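Local coordinates for protein putative Nudix hydrolase DR_0079 (Deinococcus radiodurans, PDB 2O5F) that hydrolyses nucleoside di- and triphosphates to monophosphates with a marked preference for CDP and CTP, using magnesium as cofactor, at residues 47-52 with 127-132; 71-76 with 82-87; 77-82 with 97-102; 138-141 with 147-150. All coordinates share one frame; numbering follows the deposited sequence.

Contact 1 (47-52 with 127-132); sequences QLWIPR and PIFNPN
Trp49, on strand 48-52 of the Nudix fold, lays its indole against Pro127 and Phe129 of the irregular segment that runs from strand 115-122 toward strand 136-140. CB points toward that segment, and chi1 of -169° carries CG away from the backbone N and beneath the proline. The five-membered ring, from CG through CD1, NE1, CE2 and CD2, then lies under Pro127 CD, which stands 3.9 Å from the ring centroid and only 7° off the normal: a CH-pi contact over the face. The opposite face has Pro51 N near its rim. Farther out, CZ2 and CH2 leave the proline behind and meet Phe129. The two rings are inclined by 32°, with 5.7 Å between the centroid of the indole six-membered ring and that of Phe129, so they neither stack nor meet edge-to-face. Trp139 adds an edge-to-face partner, and Leu41 touches both Trp49 and Pro127, both of which are buried. Replacing Trp49 with an alanine would probably leave Pro127 CD without its aromatic face, open a gap beside Leu41 and leave Phe129 more room to turn. At the tip of the indole, Trp49 CH2 touches Phe129 CD2 at 3.6 Å.

Contact 2 (71-76 with 82-87); sequences AVQSGE and FRREAR
Arg84 reaches from the helix to Glu76 and sets its guanidinium side-on to the carboxylate, the two planes only 15° apart. Arg84 NE gives a nearly straight bond to Glu76 OE2 (2.9 Å) and Arg84 NH2 one to Glu76 OE1 (2.9 Å), both received on syn lone pairs. The arginine chain is extended as far as CD and then bends at chi3 (55°), which turns this edge toward the glutamate. Arg84 NH2 also donates to the backbone Ala71 O (3.0 Å), in the carbonyl plane though less straight at the hydrogen. Over one face lies the Gln73 amide, tilted 23° from the guanidinium, with Gln73 OE1 3.6 Å above the plane of Arg84. Glu76 OE1 is gripped twice, since Gln73 N reaches its anti side (2.9 Å) and ties the carboxylate back across the type II turn of residues 73-76. On the far side Arg84 NH1 makes a weak bond to Glu85 OE1 (3.1 Å), completing a network of three charged groups. All three belong to the Nudix box, the loop-helix-loop motif in which Glu85 and Glu89 are inferred magnesium ligands; Arg84 thus ties the loop to the helix that carries these probable ligands.

Contact 3 (77-82 with 97-102); sequences TYEEAF and LSWRPL
The indole of Trp99 receives the edge of the Phe82 ring on one face, while Glu79 meets its six-membered ring obliquely. The Phe82 and Trp99 planes stand at 77°, with 5.4 Å between the phenyl centroid and that of the indole six-membered ring, a T-shaped (edge-to-face) pair. Phe82 CE2 leads, 3.6 Å above the indole plane and displaced toward the rim, with Trp99 CE3 (3.7 Å) and CD2 (3.8 Å) nearest to it. Trp99 holds CG between its backbone N and carbonyl carbon, chi1 64°, and this swings the ring off the strand toward the helix. One turn before Phe82, Glu79 runs out extended and crosses the indole at about a right angle. Its methylene Glu79 CG rests 3.6 Å from Trp99 CH2, and its carboxylate is inclined 57° to the ring. That polar end makes no hydrogen bond to Trp99; Glu79 OE2 instead forms a salt bridge with Arg83 on the same helix, so the CG methylene and the carboxylate both pass beside the indole, while the charge is paired with the arginine. Tyr119 widens the aromatic group, stacking on Phe82 and meeting Trp99 at a steep angle. The contact joins the first turns of helix 78-90, within the Nudix box, to strand 98-105, an outermost strand of the mixed four-stranded sheet; Ala39 of strand 35-42 touches Phe82, and Leu121 of strand 115-122 touches the side chains of both Phe82 and Trp99.

Contact 4 (138-141 with 147-150); sequences EWLT and ARIA
Arg148 approaches from the helix with its chain extended from CG to NE and meets Glu138 end-on, while Leu140 supports one face of its guanidinium. The close-packed part is this apolar side. Leu140, buried and two residues along the strand from Glu138, crosses the arginine at about a right angle and puts both methyls under the planar group: Leu140 CD1 lies 3.8 Å below the guanidinium plane of Arg148, near its centre, and Leu140 CD2 comes within 3.5 Å of Arg148 NH1. The polar side is more open, for both Glu138 and Arg148 are partly exposed. There Arg148 NH2 bonds to Glu138 OE2 (2.9 Å) and Arg148 NH1 to Glu138 OE1 (3.1 Å), nearly straight at the hydrogens. Both oxygens lie close to the guanidinium plane, yet the carboxylate is turned 77° from it, and each nitrogen arrives from above the carboxylate plane. The salt bridge is therefore two-pronged without being coplanar. An alanine in place of Glu138 is likely to leave the Arg148 charge without its carboxylate mate and its guanidinium freer to swing off Leu140. Strand 136-140 and helix 142-151 follow one another directly, and Thr141 caps the helix start between them through a bond to His144 N. The chemistry is that of a partly exposed salt bridge between strand and helix, in which two bonds set the guanidinium's direction and a buried leucine covers one of its faces.

In the fold
Contact 1 is the buried one, aromatic and proline packing without a hydrogen bond across it; contacts 2, 3 and 4 are partly buried. Contacts 2 and 3 share Phe82 and helix 78-90 but differ in chemistry: contact 2 binds the Nudix-box loop through charges that include one inferred metal ligand, Glu85, whereas contact 3 packs the same helix on strand 98-105 through rings. Both are nested within the chain loop closed by contact 1. Contact 4 follows in series and again pairs arginine with glutamate, away from the annotated sites. Its strand pairs with that of contact 1, Leu48 N and Ile50 N probably bonding to Leu140 O and Glu138 O. Contacts 2 and 4 lie on opposite sides of the chain's centre.

Contact 1 (47-52 with 127-132)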
loop_
_atom_site.group_PDB
_atom_site.type_symbol
_atom_site.label_atom_id
_atom_site.label_comp_id
_atom_site.label_asym_id
_atom_site.label_seq_id
_atom_site.Cartn_x
_atom_site.Cartn_y
_atom_site.Cartn_z
ATOM N N GLN A 47 2.224 -14.992 7.474
ATOM C CA GLN A 47 1.106 -14.712 6.577
ATOM C C GLN A 47 0.851 -13.206 6.535
ATOM O O GLN A 47 1.128 -12.496 7.496
ATOM C CB GLN A 47 -0.153 -15.423 7.074
ATOM C CG GLN A 47 -0.035 -16.938 7.120
ATOM C CD GLN A 47 -1.179 -17.573 7.882
ATOM O OE1 GLN A 47 -1.490 -17.166 9.002
ATOM N NE2 GLN A 47 -1.806 -18.581 7.289
ATOM N N LEU A 48 0.324 -12.729 5.415
ATOM C CA LEU A 48 0.014 -11.314 5.259
ATOM C C LEU A 48 -1.509 -11.166 5.279
ATOM O O LEU A 48 -2.217 -11.990 4.700
ATOM C CB LEU A 48 0.569 -10.806 3.922
ATOM C CG LEU A 48 2.041 -11.097 3.601
ATOM C CD1 LEU A 48 2.356 -10.593 2.194
ATOM C CD2 LEU A 48 2.960 -10.423 4.623
ATOM N N TRP A 49 -2.031 -10.141 5.948
ATOM C CA TRP A 49 -3.482 -9.977 5.968
ATOM C C TRP A 49 -3.855 -9.238 4.695
ATOM O O TRP A 49 -3.545 -8.057 4.527
ATOM C CB TRP A 49 -3.952 -9.182 7.182
ATOM C CG TRP A 49 -5.451 -9.232 7.359
ATOM C CD1 TRP A 49 -6.187 -10.278 7.839
ATOM C CD2 TRP A 49 -6.392 -8.201 7.022
ATOM N NE1 TRP A 49 -7.533 -9.961 7.822
ATOM C CE2 TRP A 49 -7.683 -8.694 7.321
ATOM C CE3 TRP A 49 -6.267 -6.908 6.492
ATOM C CZ2 TRP A 49 -8.843 -7.944 7.108
ATOM C CZ3 TRP A 49 -7.429 -6.154 6.281
ATOM C CH2 TRP A 49 -8.697 -6.682 6.590
ATOM N N ILE A 50 -4.531 -9.943 3.799
ATOM C CA ILE A 50 -4.893 -9.370 2.511
ATOM C C ILE A 50 -6.374 -9.056 2.413
ATOM O O ILE A 50 -7.214 -9.963 2.401
ATOM C CB ILE A 50 -4.497 -10.341 1.371
ATOM C CG1 ILE A 50 -2.987 -10.632 1.442
ATOM C CG2 ILE A 50 -4.849 -9.730 0.024
ATOM C CD1 ILE A 50 -2.110 -9.378 1.328
ATOM N N PRO A 51 -6.717 -7.761 2.337
ATOM C CA PRO A 51 -8.133 -7.414 2.242
ATOM C C PRO A 51 -8.645 -7.512 0.818
ATOM O O PRO A 51 -7.875 -7.686 -0.127
ATOM C CB PRO A 51 -8.172 -5.986 2.761
ATOM C CG PRO A 51 -6.867 -5.418 2.297
ATOM C CD PRO A 51 -5.882 -6.562 2.542
ATOM N N ARG A 52 -9.958 -7.402 0.691
ATOM C CA ARG A 52 -10.627 -7.439 -0.594
ATOM C C ARG A 52 -11.191 -6.034 -0.754
ATOM O O ARG A 52 -12.102 -5.639 -0.023
ATOM C CB ARG A 52 -11.744 -8.475 -0.570
ATOM C CG ARG A 52 -12.068 -9.035 -1.927
ATOM C CD ARG A 52 -13.094 -10.144 -1.820
ATOM N NE ARG A 52 -12.782 -11.220 -2.751
ATOM C CZ ARG A 52 -11.686 -11.963 -2.682
ATOM N NH1 ARG A 52 -10.797 -11.751 -1.721
ATOM N NH2 ARG A 52 -11.475 -12.913 -3.581
ATOM N N PRO A 127 -7.314 -7.244 12.063
ATOM C CA PRO A 127 -7.761 -5.854 12.153
ATOM C C PRO A 127 -9.277 -5.680 12.124
ATOM O O PRO A 127 -9.994 -6.437 11.458
ATOM C CB PRO A 127 -7.120 -5.195 10.932
ATOM C CG PRO A 127 -5.943 -6.061 10.639
ATOM C CD PRO A 127 -6.479 -7.441 10.869
ATOM N N ILE A 128 -9.751 -4.683 12.859
ATOM C CA ILE A 128 -11.175 -4.354 12.876
ATOM C C ILE A 128 -11.241 -3.323 11.761
ATOM O O ILE A 128 -11.301 -2.121 12.006
ATOM C CB ILE A 128 -11.585 -3.701 14.204
ATOM C CG1 ILE A 128 -11.122 -4.581 15.376
ATOM C CG2 ILE A 128 -13.100 -3.514 14.259
ATOM C CD1 ILE A 128 -11.627 -5.999 15.317
ATOM N N PHE A 129 -11.214 -3.821 10.535
ATOM C CA PHE A 129 -11.209 -2.982 9.346
ATOM C C PHE A 129 -12.470 -2.155 9.119
ATOM O O PHE A 129 -13.523 -2.439 9.683
ATOM C CB PHE A 129 -10.923 -3.855 8.117
ATOM C CG PHE A 129 -11.980 -4.893 7.842
ATOM C CD1 PHE A 129 -13.109 -4.572 7.092
ATOM C CD2 PHE A 129 -11.855 -6.188 8.350
ATOM C CE1 PHE A 129 -14.098 -5.520 6.854
ATOM C CE2 PHE A 129 -12.835 -7.143 8.117
ATOM C CZ PHE A 129 -13.966 -6.813 7.364
ATOM N N ASN A 130 -12.331 -1.119 8.296
ATOM C CA ASN A 130 -13.441 -0.235 7.946
ATOM C C ASN A 130 -14.173 -0.873 6.765
ATOM O O ASN A 130 -13.636 -0.958 5.655
ATOM C CB ASN A 130 -12.902 1.151 7.574
ATOM C CG ASN A 130 -13.978 2.073 7.021
ATOM O OD1 ASN A 130 -15.173 1.804 7.143
ATOM N ND2 ASN A 130 -13.552 3.174 6.409
ATOM N N PRO A 131 -15.414 -1.335 6.995
ATOM C CA PRO A 131 -16.265 -1.985 5.992
ATOM C C PRO A 131 -16.648 -1.138 4.792
ATOM O O PRO A 131 -17.174 -1.661 3.805
ATOM C CB PRO A 131 -17.500 -2.391 6.794
ATOM C CG PRO A 131 -17.001 -2.490 8.198
ATOM C CD PRO A 131 -16.103 -1.291 8.295
ATOM N N ASN A 132 -16.410 0.162 4.873
ATOM C CA ASN A 132 -16.769 1.043 3.770
ATOM C C ASN A 132 -15.889 0.816 2.547
ATOM O O ASN A 132 -16.314 1.060 1.417
ATOM C CB ASN A 132 -16.687 2.509 4.207
ATOM C CG ASN A 132 -17.331 3.455 3.201
ATOM O OD1 ASN A 132 -18.473 3.252 2.788
ATOM N ND2 ASN A 132 -16.599 4.495 2.808
#

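Contact 2 (71-76 with 82-87)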
loop_
_atom_site.group_PDB
_atom_site.type_symbol
_atom_site.label_atom_id
_atom_site.label_comp_id
_atom_site.label_asym_id
_atom_site.label_seq_id
_atom_site.Cartn_x
_atom_site.Cartn_y
_atom_site.Cartn_z
ATOM N N ALA A 71 -2.627 7.237 -1.502
ATOM C CA ALA A 71 -1.794 8.328 -1.970
ATOM C C ALA A 71 -1.367 9.239 -0.826
ATOM O O ALA A 71 -2.108 9.433 0.135
ATOM C CB ALA A 71 -2.546 9.137 -3.029
ATOM N N VAL A 72 -0.165 9.792 -0.939
ATOM C CA VAL A 72 0.363 10.709 0.065
ATOM C C VAL A 72 -0.175 12.098 -0.285
ATOM O O VAL A 72 -0.055 12.545 -1.430
ATOM C CB VAL A 72 1.906 10.768 0.028
ATOM C CG1 VAL A 72 2.419 11.705 1.106
ATOM C CG2 VAL A 72 2.491 9.376 0.203
ATOM N N GLN A 73 -0.767 12.778 0.688
ATOM C CA GLN A 73 -1.317 14.106 0.441
ATOM C C GLN A 73 -0.245 15.181 0.411
ATOM O O GLN A 73 0.783 15.065 1.076
ATOM C CB GLN A 73 -2.358 14.454 1.504
ATOM C CG GLN A 73 -3.546 13.517 1.514
ATOM C CD GLN A 73 -4.597 13.919 2.524
ATOM O OE1 GLN A 73 -5.564 13.189 2.752
ATOM N NE2 GLN A 73 -4.417 15.085 3.137
ATOM N N SER A 74 -0.496 16.231 -0.364
ATOM C CA SER A 74 0.455 17.331 -0.481
ATOM C C SER A 74 0.910 17.848 0.880
ATOM O O SER A 74 0.091 18.141 1.748
ATOM C CB SER A 74 -0.160 18.489 -1.271
ATOM O OG SER A 74 0.733 19.583 -1.326
ATOM N N GLY A 75 2.224 17.955 1.050
ATOM C CA GLY A 75 2.784 18.453 2.295
ATOM C C GLY A 75 2.965 17.380 3.350
ATOM O O GLY A 75 3.548 17.618 4.409
ATOM N N GLU A 76 2.472 16.187 3.053
ATOM C CA GLU A 76 2.548 15.073 3.979
ATOM C C GLU A 76 3.786 14.214 3.728
ATOM O O GLU A 76 4.234 14.066 2.593
ATOM C CB GLU A 76 1.278 14.243 3.821
ATOM C CG GLU A 76 1.050 13.151 4.826
ATOM C CD GLU A 76 -0.295 12.478 4.594
ATOM O OE1 GLU A 76 -0.552 12.041 3.449
ATOM O OE2 GLU A 76 -1.095 12.388 5.549
ATOM N N PHE A 82 1.132 7.009 5.998
ATOM C CA PHE A 82 1.012 5.639 6.476
ATOM C C PHE A 82 0.136 5.620 7.722
ATOM O O PHE A 82 -0.838 4.868 7.790
ATOM C CB PHE A 82 2.416 5.079 6.764
ATOM C CG PHE A 82 2.429 3.703 7.380
ATOM C CD1 PHE A 82 1.476 2.752 7.041
ATOM C CD2 PHE A 82 3.424 3.356 8.290
ATOM C CE1 PHE A 82 1.514 1.473 7.598
ATOM C CE2 PHE A 82 3.471 2.085 8.852
ATOM C CZ PHE A 82 2.510 1.139 8.503
ATOM N N ARG A 83 0.464 6.463 8.697
ATOM C CA ARG A 83 -0.318 6.513 9.927
ATOM C C ARG A 83 -1.782 6.830 9.636
ATOM O O ARG A 83 -2.686 6.256 10.245
ATOM C CB ARG A 83 0.247 7.560 10.891
ATOM C CG ARG A 83 -0.516 7.611 12.205
ATOM C CD ARG A 83 0.104 8.575 13.200
ATOM N NE ARG A 83 1.419 8.141 13.667
ATOM C CZ ARG A 83 2.574 8.569 13.166
ATOM N NH1 ARG A 83 2.588 9.450 12.174
ATOM N NH2 ARG A 83 3.717 8.121 13.665
ATOM N N ARG A 84 -2.012 7.739 8.695
ATOM C CA ARG A 84 -3.366 8.135 8.331
ATOM C C ARG A 84 -4.163 7.012 7.669
ATOM O O ARG A 84 -5.296 6.736 8.064
ATOM C CB ARG A 84 -3.315 9.366 7.412
ATOM C CG ARG A 84 -4.666 9.817 6.867
ATOM C CD ARG A 84 -4.538 11.096 6.035
ATOM N NE ARG A 84 -3.560 10.994 4.947
ATOM C CZ ARG A 84 -3.708 10.238 3.862
ATOM N NH1 ARG A 84 -4.797 9.497 3.700
ATOM N NH2 ARG A 84 -2.772 10.235 2.925
ATOM N N GLU A 85 -3.581 6.365 6.665
ATOM C CA GLU A 85 -4.270 5.279 5.965
ATOM C C GLU A 85 -4.504 4.062 6.866
ATOM O O GLU A 85 -5.545 3.417 6.781
ATOM C CB GLU A 85 -3.481 4.851 4.726
ATOM C CG GLU A 85 -3.371 5.914 3.634
ATOM C CD GLU A 85 -4.659 6.100 2.835
ATOM O OE1 GLU A 85 -4.680 6.963 1.929
ATOM O OE2 GLU A 85 -5.650 5.389 3.110
ATOM N N ALA A 86 -3.536 3.746 7.717
ATOM C CA ALA A 86 -3.672 2.609 8.617
ATOM C C ALA A 86 -4.851 2.807 9.555
ATOM O O ALA A 86 -5.595 1.872 9.833
ATOM C CB ALA A 86 -2.390 2.406 9.426
ATOM N N ARG A 87 -5.032 4.020 10.058
ATOM C CA ARG A 87 -6.146 4.231 10.965
ATOM C C ARG A 87 -7.493 4.340 10.258
ATOM O O ARG A 87 -8.498 3.866 10.780
ATOM C CB ARG A 87 -5.896 5.453 11.848
ATOM C CG ARG A 87 -5.800 6.761 11.120
ATOM C CD ARG A 87 -5.101 7.767 12.012
ATOM N NE ARG A 87 -5.634 7.748 13.370
ATOM C CZ ARG A 87 -5.010 8.289 14.412
ATOM N NH1 ARG A 87 -3.835 8.885 14.240
ATOM N NH2 ARG A 87 -5.559 8.237 15.621
#

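Contact 3 (77-82 with 97-102)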
loop_
_atom_site.group_PDB
_atom_site.type_symbol
_atom_site.label_atom_id
_atom_site.label_comp_id
_atom_site.label_asym_id
_atom_site.label_seq_id
_atom_site.Cartn_x
_atom_site.Cartn_y
_atom_site.Cartn_z
ATOM N N THR A 77 4.358 13.667 4.792
ATOM C CA THR A 77 5.518 12.807 4.624
ATOM C C THR A 77 4.992 11.377 4.460
ATOM O O THR A 77 3.815 11.118 4.707
ATOM C CB THR A 77 6.435 12.866 5.845
ATOM O OG1 THR A 77 7.667 12.199 5.548
ATOM C CG2 THR A 77 5.777 12.197 7.013
ATOM N N TYR A 78 5.860 10.459 4.047
ATOM C CA TYR A 78 5.462 9.068 3.858
ATOM C C TYR A 78 4.913 8.452 5.144
ATOM O O TYR A 78 3.869 7.801 5.129
ATOM C CB TYR A 78 6.651 8.237 3.358
ATOM C CG TYR A 78 6.988 8.430 1.885
ATOM C CD1 TYR A 78 6.232 7.811 0.892
ATOM C CD2 TYR A 78 8.072 9.215 1.492
ATOM C CE1 TYR A 78 6.547 7.957 -0.461
ATOM C CE2 TYR A 78 8.399 9.377 0.142
ATOM C CZ TYR A 78 7.637 8.744 -0.824
ATOM O OH TYR A 78 7.968 8.881 -2.147
ATOM N N GLU A 79 5.610 8.661 6.257
ATOM C CA GLU A 79 5.171 8.108 7.539
ATOM C C GLU A 79 3.796 8.645 7.950
ATOM O O GLU A 79 2.952 7.898 8.451
ATOM C CB GLU A 79 6.192 8.431 8.638
ATOM C CG GLU A 79 5.912 7.724 9.961
ATOM C CD GLU A 79 6.857 8.152 11.071
ATOM O OE1 GLU A 79 8.012 8.520 10.760
ATOM O OE2 GLU A 79 6.447 8.105 12.253
ATOM N N GLU A 80 3.571 9.939 7.742
ATOM C CA GLU A 80 2.293 10.535 8.101
ATOM C C GLU A 80 1.155 9.949 7.270
ATOM O O GLU A 80 0.059 9.714 7.781
ATOM C CB GLU A 80 2.352 12.056 7.930
ATOM C CG GLU A 80 3.283 12.733 8.928
ATOM C CD GLU A 80 3.546 14.190 8.602
ATOM O OE1 GLU A 80 3.192 14.621 7.482
ATOM O OE2 GLU A 80 4.112 14.898 9.464
ATOM N N ALA A 81 1.414 9.701 5.989
ATOM C CA ALA A 81 0.384 9.135 5.128
ATOM C C ALA A 81 0.081 7.712 5.595
ATOM O O ALA A 81 -1.069 7.269 5.593
ATOM C CB ALA A 81 0.854 9.125 3.680
ATOM N N PHE A 82 1.132 7.009 5.998
ATOM C CA PHE A 82 1.012 5.639 6.476
ATOM C C PHE A 82 0.136 5.620 7.722
ATOM O O PHE A 82 -0.838 4.868 7.790
ATOM C CB PHE A 82 2.416 5.079 6.764
ATOM C CG PHE A 82 2.429 3.703 7.380
ATOM C CD1 PHE A 82 1.476 2.752 7.041
ATOM C CD2 PHE A 82 3.424 3.356 8.290
ATOM C CE1 PHE A 82 1.514 1.473 7.598
ATOM C CE2 PHE A 82 3.471 2.085 8.852
ATOM C CZ PHE A 82 2.510 1.139 8.503
ATOM N N LEU A 97 1.832 -0.478 17.512
ATOM C CA LEU A 97 2.360 -1.757 17.061
ATOM C C LEU A 97 3.785 -1.602 16.550
ATOM O O LEU A 97 4.308 -0.492 16.453
ATOM C CB LEU A 97 1.479 -2.323 15.945
ATOM C CG LEU A 97 -0.022 -2.452 16.223
ATOM C CD1 LEU A 97 -0.690 -3.097 15.019
ATOM C CD2 LEU A 97 -0.261 -3.284 17.472
ATOM N N SER A 98 4.414 -2.724 16.226
ATOM C CA SER A 98 5.767 -2.703 15.698
ATOM C C SER A 98 5.697 -2.617 14.171
ATOM O O SER A 98 4.955 -3.369 13.540
ATOM C CB SER A 98 6.510 -3.975 16.117
ATOM O OG SER A 98 7.734 -4.109 15.410
ATOM N N TRP A 99 6.455 -1.688 13.589
ATOM C CA TRP A 99 6.496 -1.513 12.137
ATOM C C TRP A 99 7.840 -0.959 11.692
ATOM O O TRP A 99 8.624 -0.458 12.498
ATOM C CB TRP A 99 5.399 -0.559 11.647
ATOM C CG TRP A 99 5.531 0.850 12.149
ATOM C CD1 TRP A 99 5.039 1.347 13.317
ATOM C CD2 TRP A 99 6.193 1.951 11.493
ATOM N NE1 TRP A 99 5.344 2.677 13.431
ATOM C CE2 TRP A 99 6.049 3.075 12.327
ATOM C CE3 TRP A 99 6.888 2.087 10.282
ATOM C CZ2 TRP A 99 6.576 4.333 11.999
ATOM C CZ3 TRP A 99 7.413 3.340 9.950
ATOM C CH2 TRP A 99 7.251 4.447 10.812
ATOM N N ARG A 100 8.108 -1.043 10.398
ATOM C CA ARG A 100 9.361 -0.529 9.881
ATOM C C ARG A 100 9.307 -0.409 8.373
ATOM O O ARG A 100 8.506 -1.076 7.713
ATOM C CB ARG A 100 10.518 -1.458 10.260
ATOM C CG ARG A 100 10.509 -2.784 9.522
ATOM C CD ARG A 100 11.828 -3.518 9.698
ATOM N NE ARG A 100 11.925 -4.692 8.835
ATOM C CZ ARG A 100 11.174 -5.781 8.963
ATOM N NH1 ARG A 100 10.265 -5.854 9.926
ATOM N NH2 ARG A 100 11.334 -6.798 8.126
ATOM N N PRO A 101 10.142 0.472 7.810
ATOM C CA PRO A 101 10.174 0.646 6.361
ATOM C C PRO A 101 10.694 -0.662 5.778
ATOM O O PRO A 101 11.736 -1.166 6.200
ATOM C CB PRO A 101 11.166 1.787 6.177
ATOM C CG PRO A 101 10.966 2.602 7.414
ATOM C CD PRO A 101 10.908 1.537 8.483
ATOM N N LEU A 102 9.967 -1.221 4.823
ATOM C CA LEU A 102 10.392 -2.471 4.218
ATOM C C LEU A 102 11.243 -2.176 2.986
ATOM O O LEU A 102 12.289 -2.795 2.770
ATOM C CB LEU A 102 9.165 -3.302 3.839
ATOM C CG LEU A 102 9.351 -4.805 3.622
ATOM C CD1 LEU A 102 9.879 -5.453 4.899
ATOM C CD2 LEU A 102 8.017 -5.424 3.229
#

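Contact 4 (138-141 with 147-150)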
loop_
_atom_site.group_PDB
_atom_site.type_symbol
_atom_site.label_atom_id
_atom_site.label_comp_id
_atom_site.label_asym_id
_atom_site.label_seq_id
_atom_site.Cartn_x
_atom_site.Cartn_y
_atom_site.Cartn_z
ATOM N N GLU A 138 -8.238 -11.887 4.627
ATOM C CA GLU A 138 -7.769 -13.179 5.077
ATOM C C GLU A 138 -6.255 -13.243 5.190
ATOM O O GLU A 138 -5.525 -12.536 4.489
ATOM C CB GLU A 138 -8.303 -14.293 4.160
ATOM C CG GLU A 138 -7.943 -14.187 2.691
ATOM C CD GLU A 138 -8.918 -14.949 1.767
ATOM O OE1 GLU A 138 -9.182 -16.157 1.986
ATOM O OE2 GLU A 138 -9.416 -14.331 0.798
ATOM N N TRP A 139 -5.788 -14.066 6.121
ATOM C CA TRP A 139 -4.357 -14.238 6.304
ATOM C C TRP A 139 -3.930 -15.234 5.236
ATOM O O TRP A 139 -4.464 -16.341 5.148
ATOM C CB TRP A 139 -4.053 -14.773 7.702
ATOM C CG TRP A 139 -4.303 -13.757 8.786
ATOM C CD1 TRP A 139 -5.404 -13.648 9.565
ATOM C CD2 TRP A 139 -3.407 -12.712 9.199
ATOM N NE1 TRP A 139 -5.257 -12.596 10.451
ATOM C CE2 TRP A 139 -4.038 -12.010 10.246
ATOM C CE3 TRP A 139 -2.131 -12.308 8.781
ATOM C CZ2 TRP A 139 -3.434 -10.923 10.891
ATOM C CZ3 TRP A 139 -1.528 -11.224 9.419
ATOM C CH2 TRP A 139 -2.184 -10.547 10.466
ATOM N N LEU A 140 -2.980 -14.828 4.413
ATOM C CA LEU A 140 -2.521 -15.680 3.338
ATOM C C LEU A 140 -1.018 -15.661 3.236
ATOM O O LEU A 140 -0.371 -14.646 3.503
ATOM C CB LEU A 140 -3.089 -15.207 2.000
ATOM C CG LEU A 140 -4.598 -15.159 1.769
ATOM C CD1 LEU A 140 -4.851 -14.449 0.448
ATOM C CD2 LEU A 140 -5.193 -16.566 1.757
ATOM N N THR A 141 -0.464 -16.795 2.845
ATOM C CA THR A 141 0.966 -16.889 2.656
ATOM C C THR A 141 1.236 -16.217 1.315
ATOM O O THR A 141 0.376 -16.203 0.438
ATOM C CB THR A 141 1.416 -18.343 2.580
ATOM O OG1 THR A 141 0.852 -18.955 1.410
ATOM C CG2 THR A 141 0.951 -19.094 3.811
ATOM N N ALA A 147 -0.209 -17.201 -6.205
ATOM C CA ALA A 147 -0.865 -18.226 -7.010
ATOM C C ALA A 147 -2.245 -17.740 -7.494
ATOM O O ALA A 147 -2.587 -17.917 -8.658
ATOM C CB ALA A 147 -1.009 -19.523 -6.211
ATOM N N ARG A 148 -3.023 -17.133 -6.600
ATOM C CA ARG A 148 -4.347 -16.622 -6.963
ATOM C C ARG A 148 -4.232 -15.559 -8.053
ATOM O O ARG A 148 -5.016 -15.549 -9.000
ATOM C CB ARG A 148 -5.048 -15.989 -5.758
ATOM C CG ARG A 148 -5.496 -16.944 -4.653
ATOM C CD ARG A 148 -6.312 -16.165 -3.618
ATOM N NE ARG A 148 -6.701 -16.977 -2.469
ATOM C CZ ARG A 148 -7.494 -16.549 -1.492
ATOM N NH1 ARG A 148 -7.788 -17.354 -0.476
ATOM N NH2 ARG A 148 -7.995 -15.316 -1.533
ATOM N N ILE A 149 -3.266 -14.652 -7.910
ATOM C CA ILE A 149 -3.067 -13.595 -8.898
ATOM C C ILE A 149 -2.717 -14.217 -10.246
ATOM O O ILE A 149 -3.255 -13.820 -11.279
ATOM C CB ILE A 149 -1.917 -12.631 -8.503
ATOM C CG1 ILE A 149 -2.086 -12.157 -7.055
ATOM C CG2 ILE A 149 -1.898 -11.432 -9.446
ATOM C CD1 ILE A 149 -3.423 -11.572 -6.742
ATOM N N ALA A 150 -1.803 -15.182 -10.227
ATOM C CA ALA A 150 -1.374 -15.876 -11.438
ATOM C C ALA A 150 -2.570 -16.544 -12.129
ATOM O O ALA A 150 -2.642 -16.598 -13.361
ATOM C CB ALA A 150 -0.307 -16.921 -11.087
#